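Local coordinates for protein fibroblast growth factor 18 (Homo sapiens, PDB 4CJM) that regulates cell proliferation, differentiation and migration as a secreted growth factor that interacts with FGFR3 and FGFR4 and is required for normal bone development, at residues Leu5-Ser10 / Lys33-Leu38; Gln47-Gly52 / Glu77-Glu82; Thr55-Cys60 / Gly69-Thr74; Met61-Lys66 / Ala95-Trp100. One frame throughout, in Å; residues are numbered along the deposited sequence.

Contact 1: Leu5-Ser10 / Lys33-Leu38; sequences LYQLYS and KYAQLL
The side-chain amides of Gln7 and Gln36 lie next to each other and point the same way, their planes 49° apart. Gln36 NE2 donates to Gln7 OE1 at 3.0 Å, but the donor stands 51° out of the Gln7 carbonyl plane. The same OE1 accepts from Gly31 N, and the same NE2 reaches Asp32 O, which ties both amides to the chain just ahead of Lys33. The bend at chi2 of Gln36 (-47°) folds its amide back alongside the extended Gln7 chain. Next to this amide pair, strands 3-10 and 37-41 run antiparallel in the beta-trefoil core domain of the growth factor. Tyr6 and Leu37 form the hydrogen-bonded pair, with Tyr6 N to Leu37 O at 3.0 Å and Leu37 N to Tyr6 O at 2.9 Å. On the face carrying Tyr6 and Leu37, Leu8 CD1 meets Leu37 CD1 at 3.8 Å, the two side chains crossing at about a right angle. On the other face Leu5 CD1 approaches Leu38 CD2 at 4.0 Å.

Contact 2: Gln47-Gly52 / Glu77-Glu82; sequences QVRIKG and ECVFIE
Val48 and Phe80 form an antiparallel hydrogen-bonded pair, Val48 N to Phe80 O at 2.8 Å and Phe80 N to Val48 O at 3.0 Å. CA-H...O contacts come from both segments, Gln47 CA to Phe80 O and Val79 CA to Val48 O. Apolar packing differs between the two faces. On the Val48 face, CG2 of Val48 meets Phe80 CB at 3.9 Å, its side chain roughly perpendicular to that of Phe80. On the other face, Gln47 CG packs on Ile81 CD1, and Gln47 CB lies 3.8 Å from Val79 CG1. The Arg49 guanidinium packs flat on an aliphatic branch: Val79 CG2 lies over one face, toward the rim, 3.6 Å from Arg49 NH2. Val79 CG2 can do this because it lies anti to the carbonyl carbon, whereas CG1 is turned to Gln47. Among the polar groups, Arg49 NE donates to Gly73 O; Glu82 OE1 is touched by the methyl Val48 CG1 at 3.5 Å, and Glu82 OE2 is salt-bridged to Lys127. In the six-stranded antiparallel sheet of the trefoil, strand 47-52 lies between strands 37-41 and 80-84; Val48 and Ile50 touch Leu92 of strand 90-94, and Cys78 is disulfide-bonded to Cys60.

Contact 3: Thr55-Cys60 / Gly69-Thr74; sequences TEFYLC and GKPDGT
Tyr58 and Lys70 form the antiparallel hydrogen-bonded pair of this beta hairpin, Tyr58 N to Lys70 O at 2.7 Å and Lys70 N to Tyr58 O at 2.9 Å, followed by Leu59 with Gly69 as the non-hydrogen-bonded pair. The rings of Phe57 and Tyr58 are covered by the chain that leaves the pairing at residues 71-73. Pro71 lies over one face of Phe57: its CD is 4.2 Å from the ring centroid and 18° off the normal, a CH-pi contact, and its N stands above the ring centre. Gly73 does the same for Tyr58: its CA lies 3.9 Å from the ring centroid, 22° off the normal, while the carbonyl oxygens of Lys70 and Pro71 meet the Tyr58 ring at its edge. With chi1 of -70°, Tyr58 CG lies anti to the carbonyl carbon, which brings the ring against residues 71-73. Lys70 CD runs beside the disulfide, 3.9 Å from Cys60 SG. Toward the segment ends, Thr55 makes an ST turn and Asp72 an Asx turn. Phe57, just ahead of strand 58-61, packs on Val19 of strand 16-19, and Tyr58 on Arg49 and Lys51 of strand 47-52, while the bond from Cys60 to Cys78 joins the hairpin to the chain leading into strand 80-84.

Contact 4: Met61-Lys66 / Ala95-Trp100; sequences MNRKGK and AKYSGW. With SO4 (sulfate ion), chain E.
Met61 and Trp100 make a Met-aromatic contact between two loops of the beta-trefoil, one carrying a type I turn from Asn62 to Gly65 and the other a type II turn from Tyr97 to Trp100. The sulfur comes in at the indole edge: Met61 SD is 3.7 Å from Trp100 CE3, and the line to it from the six-membered ring's centroid is 84° off the normal. Met61 CG is anti to the backbone N (chi1 -175°). Along the same tight side, Arg63 O meets the Trp100 edge, 3.4 Å from CH2, and Gly65 CA lies 3.7 Å from Trp100 CZ3. The Tyr97 ring is covered on both faces, by Lys96 CG over its centre and by Trp100 CZ3 toward its rim on the opposite face, and Met61 O lies near its plane, 3.6 Å from Tyr97 CE2. Tyr97 OH lies 3.3 Å from Arg63 CA and is hydrogen-bonded to Glu77 OE2. The far side is looser. There Arg63 and Lys96 are exposed and flank a sulfate ion, probably from the crystallisation liquor, with the Lys96 ammonium only in a long, weak ion pair. Arg63 NE bonds weakly to sulfate O3, but Arg63 NH2 reaches the same O3 at 3.0 Å with an N-H...O angle of 163°.

How the contacts relate
Contact 1 is the most buried, contact 2 is partly so, and both belong to the six-stranded sheet, where strands 37-41 and 47-52 are neighbours: Leu38 N probably bonds to Lys51 O. Contacts 3 and 4 lie farther out, their centres about 12 Å from the centre of the chain, against about 9 and 7 Å for contacts 1 and 2. Contact 2 is joined to contact 3 by the disulfide, and to contact 4 through Glu77, whose backbone and carboxylate reach Met61 and Tyr97. Backbone pairing is shared by contacts 1 to 3, joined by aliphatic packing in 1 and 2 and by ring faces in 3; contact 4 lacks strand pairing and relies on ring edges, sulfur and a bound anion.

Contact 1: Leu5-Ser10 / Lys33-Leu38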
loop_
_atom_site.group_PDB
_atom_site.type_symbol
_atom_site.label_atom_id
_atom_site.label_comp_id
_atom_site.label_asym_id
_atom_site.label_seq_id
_atom_site.Cartn_x
_atom_site.Cartn_y
_atom_site.Cartn_z
ATOM N N LEU A 5 -0.584 1.298 13.611
ATOM C CA LEU A 5 -1.835 1.691 12.965
ATOM C C LEU A 5 -1.665 3.055 12.311
ATOM O O LEU A 5 -1.233 3.984 12.964
ATOM C CB LEU A 5 -2.955 1.759 14.004
ATOM C CG LEU A 5 -4.325 2.281 13.547
ATOM C CD1 LEU A 5 -4.971 1.317 12.567
ATOM C CD2 LEU A 5 -5.249 2.536 14.732
ATOM N N TYR A 6 -1.994 3.180 11.029
ATOM C CA TYR A 6 -2.007 4.490 10.385
ATOM C C TYR A 6 -2.664 4.489 9.010
ATOM O O TYR A 6 -3.199 3.473 8.576
ATOM C CB TYR A 6 -0.586 5.091 10.314
ATOM C CG TYR A 6 0.476 4.240 9.637
ATOM C CD1 TYR A 6 0.500 4.097 8.255
ATOM C CD2 TYR A 6 1.495 3.644 10.383
ATOM C CE1 TYR A 6 1.485 3.350 7.633
ATOM C CE2 TYR A 6 2.475 2.894 9.778
ATOM C CZ TYR A 6 2.474 2.750 8.399
ATOM O OH TYR A 6 3.442 1.972 7.797
ATOM N N GLN A 7 -2.637 5.651 8.355
ATOM C CA GLN A 7 -3.170 5.842 7.014
ATOM C C GLN A 7 -2.065 6.191 6.038
ATOM O O GLN A 7 -1.055 6.776 6.431
ATOM C CB GLN A 7 -4.170 6.984 7.024
ATOM C CG GLN A 7 -5.318 6.774 7.982
ATOM C CD GLN A 7 -6.221 7.976 8.063
ATOM O OE1 GLN A 7 -7.388 7.903 7.688
ATOM N NE2 GLN A 7 -5.703 9.079 8.576
ATOM N N LEU A 8 -2.261 5.826 4.768
ATOM C CA LEU A 8 -1.308 6.141 3.720
ATOM C C LEU A 8 -1.920 7.118 2.718
ATOM O O LEU A 8 -2.861 6.776 1.999
ATOM C CB LEU A 8 -0.852 4.880 3.015
ATOM C CG LEU A 8 0.200 4.065 3.787
ATOM C CD1 LEU A 8 0.372 2.671 3.182
ATOM C CD2 LEU A 8 1.536 4.775 3.840
ATOM N N TYR A 9 -1.391 8.347 2.713
ATOM C CA TYR A 9 -1.844 9.415 1.835
ATOM C C TYR A 9 -1.120 9.286 0.507
ATOM O O TYR A 9 0.113 9.233 0.480
ATOM C CB TYR A 9 -1.526 10.767 2.473
ATOM C CG TYR A 9 -1.741 11.985 1.589
ATOM C CD1 TYR A 9 -0.755 12.412 0.700
ATOM C CD2 TYR A 9 -2.913 12.735 1.670
ATOM C CE1 TYR A 9 -0.944 13.534 -0.101
ATOM C CE2 TYR A 9 -3.102 13.854 0.877
ATOM C CZ TYR A 9 -2.115 14.243 -0.006
ATOM O OH TYR A 9 -2.283 15.347 -0.787
ATOM N N SER A 10 -1.887 9.224 -0.581
ATOM C CA SER A 10 -1.332 9.120 -1.924
ATOM C C SER A 10 -0.941 10.486 -2.439
ATOM O O SER A 10 -1.776 11.368 -2.578
ATOM C CB SER A 10 -2.354 8.491 -2.886
ATOM O OG SER A 10 -1.959 8.633 -4.248
ATOM N N LYS A 33 -13.098 4.551 7.572
ATOM C CA LYS A 33 -12.857 3.285 8.293
ATOM C C LYS A 33 -12.034 2.278 7.484
ATOM O O LYS A 33 -11.187 1.582 8.040
ATOM C CB LYS A 33 -14.172 2.659 8.790
ATOM C CG LYS A 33 -15.173 2.317 7.703
ATOM C CD LYS A 33 -16.438 1.731 8.311
ATOM C CE LYS A 33 -17.571 1.570 7.292
ATOM N NZ LYS A 33 -18.890 2.126 7.748
ATOM N N TYR A 34 -12.235 2.255 6.166
ATOM C CA TYR A 34 -11.463 1.381 5.274
ATOM C C TYR A 34 -10.027 1.863 5.004
ATOM O O TYR A 34 -9.263 1.168 4.342
ATOM C CB TYR A 34 -12.180 1.216 3.927
ATOM C CG TYR A 34 -13.557 0.638 4.050
ATOM C CD1 TYR A 34 -13.740 -0.707 4.384
ATOM C CD2 TYR A 34 -14.680 1.424 3.853
ATOM C CE1 TYR A 34 -15.004 -1.239 4.521
ATOM C CE2 TYR A 34 -15.953 0.895 3.983
ATOM C CZ TYR A 34 -16.113 -0.432 4.321
ATOM O OH TYR A 34 -17.388 -0.958 4.466
ATOM N N ALA A 35 -9.667 3.046 5.493
ATOM C CA ALA A 35 -8.330 3.578 5.312
ATOM C C ALA A 35 -7.423 3.350 6.519
ATOM O O ALA A 35 -6.241 3.675 6.480
ATOM C CB ALA A 35 -8.413 5.059 4.999
ATOM N N GLN A 36 -7.970 2.794 7.585
ATOM C CA GLN A 36 -7.176 2.491 8.765
ATOM C C GLN A 36 -6.412 1.215 8.498
ATOM O O GLN A 36 -7.021 0.168 8.277
ATOM C CB GLN A 36 -8.071 2.325 9.987
ATOM C CG GLN A 36 -9.025 3.493 10.212
ATOM C CD GLN A 36 -8.320 4.821 10.105
ATOM O OE1 GLN A 36 -7.395 5.103 10.876
ATOM N NE2 GLN A 36 -8.727 5.639 9.136
ATOM N N LEU A 37 -5.087 1.306 8.511
ATOM C CA LEU A 37 -4.223 0.181 8.142
ATOM C C LEU A 37 -3.384 -0.308 9.306
ATOM O O LEU A 37 -2.696 0.477 9.961
ATOM C CB LEU A 37 -3.294 0.589 7.012
ATOM C CG LEU A 37 -3.959 1.277 5.822
ATOM C CD1 LEU A 37 -2.931 1.588 4.753
ATOM C CD2 LEU A 37 -5.062 0.446 5.219
ATOM N N LEU A 38 -3.492 -1.601 9.606
ATOM C CA LEU A 38 -2.582 -2.237 10.554
ATOM C C LEU A 38 -1.371 -2.690 9.749
ATOM O O LEU A 38 -1.510 -3.466 8.807
ATOM C CB LEU A 38 -3.262 -3.394 11.273
ATOM C CG LEU A 38 -4.368 -2.950 12.246
ATOM C CD1 LEU A 38 -5.308 -4.113 12.570
ATOM C CD2 LEU A 38 -3.792 -2.373 13.535
#

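Contact 2: Gln47-Gly52 / Glu77-Glu82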
loop_
_atom_site.group_PDB
_atom_site.type_symbol
_atom_site.label_atom_id
_atom_site.label_comp_id
_atom_site.label_asym_id
_atom_site.label_seq_id
_atom_site.Cartn_x
_atom_site.Cartn_y
_atom_site.Cartn_z
ATOM N N GLN A 47 10.692 -5.039 5.547
ATOM C CA GLN A 47 9.470 -5.592 4.985
ATOM C C GLN A 47 8.230 -5.299 5.833
ATOM O O GLN A 47 8.322 -5.129 7.049
ATOM C CB GLN A 47 9.600 -7.083 4.823
ATOM C CG GLN A 47 10.614 -7.470 3.783
ATOM C CD GLN A 47 10.740 -8.977 3.551
ATOM O OE1 GLN A 47 10.302 -9.802 4.361
ATOM N NE2 GLN A 47 11.343 -9.336 2.430
ATOM N N VAL A 48 7.089 -5.183 5.156
ATOM C CA VAL A 48 5.830 -4.871 5.803
ATOM C C VAL A 48 4.696 -5.694 5.230
ATOM O O VAL A 48 4.702 -6.034 4.054
ATOM C CB VAL A 48 5.455 -3.367 5.673
ATOM C CG1 VAL A 48 6.514 -2.499 6.323
ATOM C CG2 VAL A 48 5.241 -2.953 4.227
ATOM N N ARG A 49 3.723 -5.977 6.080
ATOM C CA ARG A 49 2.428 -6.452 5.642
ATOM C C ARG A 49 1.429 -5.385 6.011
ATOM O O ARG A 49 1.481 -4.834 7.105
ATOM C CB ARG A 49 2.063 -7.766 6.315
ATOM C CG ARG A 49 2.241 -8.973 5.403
ATOM C CD ARG A 49 1.757 -10.319 5.985
ATOM N NE ARG A 49 2.539 -11.455 5.470
ATOM C CZ ARG A 49 3.753 -11.859 5.867
ATOM N NH1 ARG A 49 4.419 -11.219 6.828
ATOM N NH2 ARG A 49 4.308 -12.928 5.284
ATOM N N ILE A 50 0.505 -5.115 5.104
ATOM C CA ILE A 50 -0.498 -4.095 5.308
ATOM C C ILE A 50 -1.900 -4.700 5.299
ATOM O O ILE A 50 -2.331 -5.309 4.317
ATOM C CB ILE A 50 -0.379 -3.029 4.225
ATOM C CG1 ILE A 50 1.030 -2.447 4.265
ATOM C CG2 ILE A 50 -1.401 -1.922 4.448
ATOM C CD1 ILE A 50 1.320 -1.515 3.125
ATOM N N LYS A 51 -2.599 -4.527 6.416
ATOM C CA LYS A 51 -3.909 -5.128 6.646
ATOM C C LYS A 51 -4.915 -4.027 6.925
ATOM O O LYS A 51 -4.683 -3.160 7.754
ATOM C CB LYS A 51 -3.819 -6.044 7.856
ATOM C CG LYS A 51 -5.052 -6.865 8.122
ATOM C CD LYS A 51 -4.890 -7.577 9.456
ATOM C CE LYS A 51 -5.601 -8.907 9.488
ATOM N NZ LYS A 51 -5.379 -9.531 10.822
ATOM N N GLY A 52 -6.029 -4.048 6.211
ATOM C CA GLY A 52 -7.113 -3.119 6.483
ATOM C C GLY A 52 -7.752 -3.519 7.787
ATOM O O GLY A 52 -8.177 -4.657 7.943
ATOM N N GLU A 77 3.328 -12.391 -2.007
ATOM C CA GLU A 77 2.650 -11.338 -2.736
ATOM C C GLU A 77 2.023 -10.295 -1.805
ATOM O O GLU A 77 1.642 -9.218 -2.253
ATOM C CB GLU A 77 1.547 -11.937 -3.608
ATOM C CG GLU A 77 2.036 -12.833 -4.736
ATOM C CD GLU A 77 0.911 -13.288 -5.647
ATOM O OE1 GLU A 77 -0.249 -13.365 -5.179
ATOM O OE2 GLU A 77 1.177 -13.567 -6.838
ATOM N N CYS A 78 1.900 -10.612 -0.519
ATOM C CA CYS A 78 1.316 -9.690 0.443
ATOM C C CYS A 78 2.367 -8.991 1.308
ATOM O O CYS A 78 2.032 -8.386 2.317
ATOM C CB CYS A 78 0.322 -10.429 1.321
ATOM S SG CYS A 78 -0.987 -11.250 0.372
ATOM N N VAL A 79 3.625 -9.025 0.873
ATOM C CA VAL A 79 4.723 -8.366 1.560
ATOM C C VAL A 79 5.346 -7.299 0.657
ATOM O O VAL A 79 5.458 -7.470 -0.560
ATOM C CB VAL A 79 5.829 -9.364 1.928
ATOM C CG1 VAL A 79 6.947 -8.679 2.702
ATOM C CG2 VAL A 79 5.251 -10.505 2.737
ATOM N N PHE A 80 5.724 -6.185 1.270
ATOM C CA PHE A 80 6.293 -5.079 0.559
ATOM C C PHE A 80 7.539 -4.642 1.257
ATOM O O PHE A 80 7.691 -4.841 2.453
ATOM C CB PHE A 80 5.280 -3.939 0.450
ATOM C CG PHE A 80 4.060 -4.324 -0.332
ATOM C CD1 PHE A 80 2.964 -4.903 0.288
ATOM C CD2 PHE A 80 4.041 -4.148 -1.700
ATOM C CE1 PHE A 80 1.864 -5.282 -0.463
ATOM C CE2 PHE A 80 2.962 -4.528 -2.454
ATOM C CZ PHE A 80 1.871 -5.095 -1.850
ATOM N N ILE A 81 8.428 -4.045 0.478
ATOM C CA ILE A 81 9.651 -3.475 0.971
ATOM C C ILE A 81 9.360 -1.989 1.105
ATOM O O ILE A 81 8.898 -1.351 0.165
ATOM C CB ILE A 81 10.819 -3.693 -0.016
ATOM C CG1 ILE A 81 10.949 -5.188 -0.421
ATOM C CG2 ILE A 81 12.069 -3.018 0.529
ATOM C CD1 ILE A 81 11.241 -6.183 0.685
ATOM N N GLU A 82 9.618 -1.450 2.284
ATOM C CA GLU A 82 9.313 -0.063 2.576
ATOM C C GLU A 82 10.554 0.784 2.430
ATOM O O GLU A 82 11.548 0.551 3.106
ATOM C CB GLU A 82 8.796 0.050 3.988
ATOM C CG GLU A 82 8.591 1.482 4.429
ATOM C CD GLU A 82 7.887 1.584 5.761
ATOM O OE1 GLU A 82 8.052 0.678 6.620
ATOM O OE2 GLU A 82 7.174 2.585 5.949
#

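Contact 3: Thr55-Cys60 / Gly69-Thr74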
loop_
_atom_site.group_PDB
_atom_site.type_symbol
_atom_site.label_atom_id
_atom_site.label_comp_id
_atom_site.label_asym_id
_atom_site.label_seq_id
_atom_site.Cartn_x
_atom_site.Cartn_y
_atom_site.Cartn_z
ATOM N N THR A 55 -11.830 -4.509 7.248
ATOM C CA THR A 55 -12.119 -5.734 6.498
ATOM C C THR A 55 -11.271 -6.939 6.934
ATOM O O THR A 55 -11.683 -8.080 6.751
ATOM C CB THR A 55 -11.924 -5.532 4.986
ATOM O OG1 THR A 55 -10.567 -5.190 4.727
ATOM C CG2 THR A 55 -12.827 -4.449 4.474
ATOM N N GLU A 56 -10.100 -6.661 7.503
ATOM C CA GLU A 56 -9.095 -7.677 7.875
ATOM C C GLU A 56 -8.454 -8.317 6.667
ATOM O O GLU A 56 -7.855 -9.375 6.779
ATOM C CB GLU A 56 -9.661 -8.729 8.836
ATOM C CG GLU A 56 -10.128 -8.119 10.141
ATOM C CD GLU A 56 -9.068 -7.978 11.233
ATOM O OE1 GLU A 56 -7.967 -8.604 11.180
ATOM O OE2 GLU A 56 -9.380 -7.213 12.184
ATOM N N PHE A 57 -8.556 -7.654 5.518
ATOM C CA PHE A 57 -7.940 -8.133 4.283
ATOM C C PHE A 57 -6.562 -7.516 4.138
ATOM O O PHE A 57 -6.371 -6.345 4.461
ATOM C CB PHE A 57 -8.779 -7.749 3.064
ATOM C CG PHE A 57 -9.909 -8.705 2.769
ATOM C CD1 PHE A 57 -10.654 -9.273 3.791
ATOM C CD2 PHE A 57 -10.249 -9.005 1.448
ATOM C CE1 PHE A 57 -11.691 -10.136 3.498
ATOM C CE2 PHE A 57 -11.285 -9.856 1.159
ATOM C CZ PHE A 57 -12.007 -10.426 2.184
ATOM N N TYR A 58 -5.605 -8.317 3.668
ATOM C CA TYR A 58 -4.262 -7.842 3.434
ATOM C C TYR A 58 -4.203 -7.257 2.057
ATOM O O TYR A 58 -4.792 -7.787 1.111
ATOM C CB TYR A 58 -3.248 -8.972 3.547
ATOM C CG TYR A 58 -3.059 -9.474 4.961
ATOM C CD1 TYR A 58 -3.922 -10.411 5.502
ATOM C CD2 TYR A 58 -2.010 -9.015 5.751
ATOM C CE1 TYR A 58 -3.751 -10.862 6.796
ATOM C CE2 TYR A 58 -1.825 -9.466 7.046
ATOM C CZ TYR A 58 -2.694 -10.374 7.568
ATOM O OH TYR A 58 -2.511 -10.822 8.862
ATOM N N LEU A 59 -3.444 -6.168 1.936
ATOM C CA LEU A 59 -3.089 -5.603 0.646
ATOM C C LEU A 59 -2.016 -6.469 0.004
ATOM O O LEU A 59 -0.962 -6.711 0.613
ATOM C CB LEU A 59 -2.552 -4.187 0.835
ATOM C CG LEU A 59 -1.961 -3.531 -0.412
ATOM C CD1 LEU A 59 -3.060 -3.275 -1.430
ATOM C CD2 LEU A 59 -1.288 -2.228 -0.045
ATOM N N CYS A 60 -2.287 -6.931 -1.214
ATOM C CA CYS A 60 -1.380 -7.809 -1.943
ATOM C C CYS A 60 -1.304 -7.425 -3.409
ATOM O O CYS A 60 -2.206 -6.770 -3.936
ATOM C CB CYS A 60 -1.841 -9.268 -1.820
ATOM S SG CYS A 60 -2.276 -9.738 -0.119
ATOM N N GLY A 69 -7.110 -7.080 -2.377
ATOM C CA GLY A 69 -7.215 -7.421 -0.960
ATOM C C GLY A 69 -7.480 -8.905 -0.834
ATOM O O GLY A 69 -8.252 -9.466 -1.613
ATOM N N LYS A 70 -6.841 -9.542 0.149
ATOM C CA LYS A 70 -7.031 -10.979 0.390
ATOM C C LYS A 70 -7.137 -11.290 1.870
ATOM O O LYS A 70 -6.400 -10.724 2.682
ATOM C CB LYS A 70 -5.857 -11.774 -0.176
ATOM C CG LYS A 70 -5.616 -11.535 -1.653
ATOM C CD LYS A 70 -4.397 -12.272 -2.142
ATOM C CE LYS A 70 -4.628 -13.760 -2.200
ATOM N NZ LYS A 70 -3.589 -14.359 -3.075
ATOM N N PRO A 71 -8.020 -12.222 2.235
ATOM C CA PRO A 71 -8.104 -12.586 3.642
ATOM C C PRO A 71 -6.848 -13.294 4.142
ATOM O O PRO A 71 -6.463 -13.133 5.296
ATOM C CB PRO A 71 -9.328 -13.497 3.703
ATOM C CG PRO A 71 -9.498 -14.024 2.321
ATOM C CD PRO A 71 -8.893 -13.038 1.380
ATOM N N ASP A 72 -6.213 -14.075 3.285
ATOM C CA ASP A 72 -5.020 -14.809 3.668
ATOM C C ASP A 72 -3.794 -14.004 3.268
ATOM O O ASP A 72 -3.588 -13.752 2.099
ATOM C CB ASP A 72 -5.056 -16.188 3.003
ATOM C CG ASP A 72 -3.798 -16.957 3.154
ATOM O OD1 ASP A 72 -2.761 -16.401 3.575
ATOM O OD2 ASP A 72 -3.886 -18.157 2.821
ATOM N N GLY A 73 -2.973 -13.634 4.248
ATOM C CA GLY A 73 -1.758 -12.873 3.998
ATOM C C GLY A 73 -0.456 -13.661 4.131
ATOM O O GLY A 73 0.591 -13.061 4.314
ATOM N N THR A 74 -0.524 -14.993 4.061
ATOM C CA THR A 74 0.649 -15.876 4.073
ATOM C C THR A 74 1.559 -15.699 2.867
ATOM O O THR A 74 2.766 -15.945 2.937
ATOM C CB THR A 74 0.190 -17.344 4.039
ATOM O OG1 THR A 74 -0.706 -17.573 5.130
ATOM C CG2 THR A 74 1.378 -18.308 4.129
#

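Contact 4: Met61-Lys66 / Ala95-Trp100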
loop_
_atom_site.group_PDB
_atom_site.type_symbol
_atom_site.label_atom_id
_atom_site.label_comp_id
_atom_site.label_asym_id
_atom_site.label_seq_id
_atom_site.Cartn_x
_atom_site.Cartn_y
_atom_site.Cartn_z
ATOM N N MET A 61 -0.214 -7.825 -4.061
ATOM C CA MET A 61 -0.038 -7.633 -5.499
ATOM C C MET A 61 0.117 -8.974 -6.188
ATOM O O MET A 61 1.076 -9.717 -5.923
ATOM C CB MET A 61 1.196 -6.795 -5.776
ATOM C CG MET A 61 1.381 -6.462 -7.246
ATOM S SD MET A 61 2.821 -5.426 -7.555
ATOM C CE MET A 61 2.163 -3.796 -7.247
ATOM N N ASN A 62 -0.807 -9.287 -7.089
ATOM C CA ASN A 62 -0.790 -10.582 -7.770
ATOM C C ASN A 62 0.199 -10.588 -8.961
ATOM O O ASN A 62 0.862 -9.581 -9.232
ATOM C CB ASN A 62 -2.207 -10.967 -8.183
ATOM C CG ASN A 62 -2.750 -10.110 -9.310
ATOM O OD1 ASN A 62 -1.996 -9.440 -10.022
ATOM N ND2 ASN A 62 -4.071 -10.149 -9.499
ATOM N N ARG A 63 0.293 -11.723 -9.652
ATOM C CA ARG A 63 1.231 -11.925 -10.767
ATOM C C ARG A 63 1.000 -10.978 -11.950
ATOM O O ARG A 63 1.937 -10.675 -12.695
ATOM C CB ARG A 63 1.158 -13.379 -11.249
ATOM C CG ARG A 63 2.097 -13.723 -12.412
ATOM C CD ARG A 63 2.338 -15.252 -12.530
ATOM N NE ARG A 63 3.748 -15.654 -12.479
ATOM C CZ ARG A 63 4.320 -16.559 -13.291
ATOM N NH1 ARG A 63 3.643 -17.159 -14.277
ATOM N NH2 ARG A 63 5.609 -16.863 -13.129
ATOM N N LYS A 64 -0.242 -10.541 -12.132
ATOM C CA LYS A 64 -0.576 -9.571 -13.159
ATOM C C LYS A 64 -0.177 -8.162 -12.708
ATOM O O LYS A 64 -0.378 -7.207 -13.430
ATOM C CB LYS A 64 -2.085 -9.616 -13.472
ATOM C CG LYS A 64 -2.689 -10.907 -14.043
ATOM C CD LYS A 64 -4.240 -10.881 -13.976
ATOM C CE LYS A 64 -4.826 -11.149 -12.554
ATOM N NZ LYS A 64 -6.119 -10.498 -12.084
ATOM N N GLY A 65 0.348 -8.022 -11.492
ATOM C CA GLY A 65 0.692 -6.724 -10.933
ATOM C C GLY A 65 -0.490 -5.928 -10.399
ATOM O O GLY A 65 -0.347 -4.744 -10.103
ATOM N N LYS A 66 -1.649 -6.565 -10.274
ATOM C CA LYS A 66 -2.833 -5.906 -9.765
ATOM C C LYS A 66 -2.861 -5.900 -8.240
ATOM O O LYS A 66 -2.617 -6.922 -7.608
ATOM C CB LYS A 66 -4.081 -6.597 -10.284
ATOM C CG LYS A 66 -5.376 -5.858 -9.984
ATOM C CD LYS A 66 -6.568 -6.422 -10.762
ATOM C CE LYS A 66 -7.877 -5.763 -10.327
ATOM N NZ LYS A 66 -9.065 -6.632 -10.577
ATOM N N ALA A 95 7.769 -7.273 -2.546
ATOM C CA ALA A 95 8.843 -8.166 -2.149
ATOM C C ALA A 95 8.899 -9.386 -3.041
ATOM O O ALA A 95 9.908 -10.080 -3.091
ATOM C CB ALA A 95 8.657 -8.597 -0.711
ATOM N N LYS A 96 7.807 -9.674 -3.726
ATOM C CA LYS A 96 7.752 -10.838 -4.614
ATOM C C LYS A 96 8.227 -10.464 -5.999
ATOM O O LYS A 96 8.893 -11.246 -6.667
ATOM C CB LYS A 96 6.312 -11.357 -4.682
ATOM C CG LYS A 96 6.075 -12.543 -5.600
ATOM C CD LYS A 96 6.730 -13.796 -5.085
ATOM C CE LYS A 96 6.627 -14.920 -6.111
ATOM N NZ LYS A 96 5.197 -15.240 -6.393
ATOM N N TYR A 97 7.869 -9.257 -6.422
ATOM C CA TYR A 97 8.161 -8.776 -7.764
ATOM C C TYR A 97 8.936 -7.465 -7.683
ATOM O O TYR A 97 8.375 -6.383 -7.791
ATOM C CB TYR A 97 6.852 -8.570 -8.522
ATOM C CG TYR A 97 5.937 -9.774 -8.502
ATOM C CD1 TYR A 97 6.275 -10.942 -9.178
ATOM C CD2 TYR A 97 4.731 -9.739 -7.828
ATOM C CE1 TYR A 97 5.437 -12.041 -9.176
ATOM C CE2 TYR A 97 3.883 -10.829 -7.817
ATOM C CZ TYR A 97 4.243 -11.973 -8.489
ATOM O OH TYR A 97 3.391 -13.045 -8.473
ATOM N N SER A 98 10.245 -7.586 -7.521
ATOM C CA SER A 98 11.130 -6.432 -7.439
ATOM C C SER A 98 10.934 -5.526 -8.650
ATOM O O SER A 98 10.673 -5.997 -9.754
ATOM C CB SER A 98 12.583 -6.888 -7.357
ATOM O OG SER A 98 13.483 -5.794 -7.345
ATOM N N GLY A 99 11.033 -4.226 -8.423
ATOM C CA GLY A 99 10.772 -3.245 -9.466
ATOM C C GLY A 99 9.313 -2.840 -9.644
ATOM O O GLY A 99 9.046 -1.928 -10.406
ATOM N N TRP A 100 8.371 -3.535 -8.979
ATOM C CA TRP A 100 6.930 -3.208 -9.029
ATOM C C TRP A 100 6.507 -2.574 -7.728
ATOM O O TRP A 100 6.877 -3.028 -6.649
ATOM C CB TRP A 100 6.063 -4.441 -9.217
ATOM C CG TRP A 100 6.314 -5.231 -10.449
ATOM C CD1 TRP A 100 7.306 -5.036 -11.376
ATOM C CD2 TRP A 100 5.593 -6.392 -10.875
ATOM N NE1 TRP A 100 7.229 -5.983 -12.367
ATOM C CE2 TRP A 100 6.196 -6.839 -12.081
ATOM C CE3 TRP A 100 4.506 -7.107 -10.359
ATOM C CZ2 TRP A 100 5.741 -7.984 -12.772
ATOM C CZ3 TRP A 100 4.055 -8.239 -11.056
ATOM C CH2 TRP A 100 4.666 -8.654 -12.248
HETATM S S SO4 E . 7.999 -15.835 -10.498
HETATM O O1 SO4 E . 8.528 -15.374 -9.175
HETATM O O2 SO4 E . 9.125 -15.785 -11.452
HETATM O O3 SO4 E . 6.884 -15.044 -11.069
HETATM O O4 SO4 E . 7.494 -17.224 -10.328
#